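Local coordinates for protein prephenate dehydrogenase (Aquifex aeolicus, PDB 2G5C) that probably catalyses the NAD-dependent oxidative decarboxylation of prephenate to 4-hydroxyphenylpyruvate, a step of tyrosine biosynthesis, at residues Ile259-Ala263 / Glu264-Val268. Numbering follows the deposited sequence.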
# COMPACT_ATOMS: atom_id res chain seq x y z
N ILE A 259 8.33 7.58 -19.82
CA ILE A 259 9.63 6.99 -19.52
C ILE A 259 10.32 6.49 -20.79
O ILE A 259 11.52 6.70 -20.99
CB ILE A 259 9.48 5.81 -18.53
CG1 ILE A 259 8.94 6.33 -17.20
CG2 ILE A 259 10.83 5.14 -18.33
CD1 ILE A 259 8.51 5.25 -16.22
N VAL A 260 9.56 5.83 -21.65
CA VAL A 260 10.10 5.31 -22.90
C VAL A 260 10.76 6.41 -23.74
O VAL A 260 11.85 6.20 -24.28
CB VAL A 260 9.00 4.65 -23.76
CG1 VAL A 260 9.50 4.46 -25.19
CG2 VAL A 260 8.61 3.31 -23.15
N ARG A 261 10.12 7.57 -23.84
CA ARG A 261 10.71 8.64 -24.64
C ARG A 261 11.50 9.64 -23.82
O ARG A 261 11.94 10.67 -24.33
CB ARG A 261 9.62 9.37 -25.44
CG ARG A 261 8.58 10.14 -24.64
CD ARG A 261 7.69 10.88 -25.63
NE ARG A 261 6.83 11.89 -25.02
CZ ARG A 261 5.66 11.62 -24.44
NH1 ARG A 261 5.21 10.38 -24.39
NH2 ARG A 261 4.94 12.62 -23.94
N GLU A 262 11.69 9.33 -22.55
CA GLU A 262 12.45 10.19 -21.66
C GLU A 262 11.97 11.65 -21.65
O GLU A 262 12.77 12.56 -21.84
CB GLU A 262 13.94 10.11 -22.02
CG GLU A 262 14.55 8.73 -21.71
CD GLU A 262 15.81 8.44 -22.50
OE1 GLU A 262 16.69 9.32 -22.59
OE2 GLU A 262 15.93 7.31 -23.04
N ALA A 263 10.68 11.86 -21.44
CA ALA A 263 10.13 13.22 -21.37
C ALA A 263 10.41 13.70 -19.96
O ALA A 263 9.52 13.70 -19.11
CB ALA A 263 8.63 13.20 -21.63
N GLU A 264 11.65 14.11 -19.72
CA GLU A 264 12.08 14.54 -18.39
C GLU A 264 11.19 15.55 -17.67
O GLU A 264 10.87 15.36 -16.50
CB GLU A 264 13.53 15.04 -18.44
CG GLU A 264 13.79 16.20 -19.38
CD GLU A 264 13.79 17.54 -18.67
OE1 GLU A 264 13.70 17.56 -17.42
OE2 GLU A 264 13.88 18.58 -19.36
N GLU A 265 10.77 16.61 -18.37
CA GLU A 265 9.92 17.62 -17.75
C GLU A 265 8.48 17.16 -17.58
O GLU A 265 7.86 17.42 -16.54
CB GLU A 265 9.96 18.92 -18.57
CG GLU A 265 8.90 19.96 -18.18
CD GLU A 265 9.05 20.48 -16.76
OE1 GLU A 265 10.16 20.39 -16.19
OE2 GLU A 265 8.05 20.99 -16.21
N GLU A 266 7.93 16.48 -18.58
CA GLU A 266 6.56 16.02 -18.47
C GLU A 266 6.44 14.95 -17.39
O GLU A 266 5.40 14.85 -16.73
CB GLU A 266 6.05 15.46 -19.81
CG GLU A 266 4.52 15.40 -19.86
CD GLU A 266 3.99 14.99 -21.22
OE1 GLU A 266 4.74 15.08 -22.21
OE2 GLU A 266 2.81 14.60 -21.31
N LEU A 267 7.49 14.16 -17.20
CA LEU A 267 7.47 13.12 -16.19
C LEU A 267 7.40 13.75 -14.80
O LEU A 267 6.59 13.35 -13.97
CB LEU A 267 8.71 12.22 -16.31
CG LEU A 267 8.80 11.00 -15.38
CD1 LEU A 267 7.48 10.24 -15.39
CD2 LEU A 267 9.94 10.09 -15.81
N VAL A 268 8.25 14.75 -14.56
CA VAL A 268 8.22 15.41 -13.26
C VAL A 268 6.85 16.05 -13.01
O VAL A 268 6.34 16.00 -11.89
CB VAL A 268 9.36 16.47 -13.11
CG1 VAL A 268 9.19 17.60 -14.12
CG2 VAL A 268 9.36 17.02 -11.69
O HOH W 1 2.38 12.35 -22.90
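Arg261 reaches across the turn between helices 238-260 and 264-279 to form a salt bridge with Glu266. Its NH2 lies 3.0 Å from Glu266 OE1, which meets the guanidinium at its edge. The two planes are 67° apart and NH2 alone makes the approach, so this is not a flat two-pronged pairing. A water accepts from Arg261 NH2 and donates to Glu266 OE2, each at 2.8 Å from its O. Each carboxylate oxygen thus has a partner. Glu266 CG stands anti to the backbone N (chi1 -161°), and the extended chain carries the carboxylate back to the arginine.

Helix 238-260 ends in a Schellman motif, with Glu262, at positive phi, as its C-prime residue. Ala263 N bonds to Leu258 O and Glu262 N to Ile259 O. Ala263 centres an inverse gamma turn, with a weak bond from Glu264 N to Glu262 O. It is also the N-cap of helix 264-279: its O accepts from Leu267 N at 2.8 Å. On the buried side, Leu267 CD2 packs on Ile259 CG1 at 4.1 Å.

Glu262 OE2 forms a salt bridge with Lys238 NZ of the second subunit. The chemistry implies a helical-hairpin tip, polar outside, apolar beneath and joined to the dimer partner by charge.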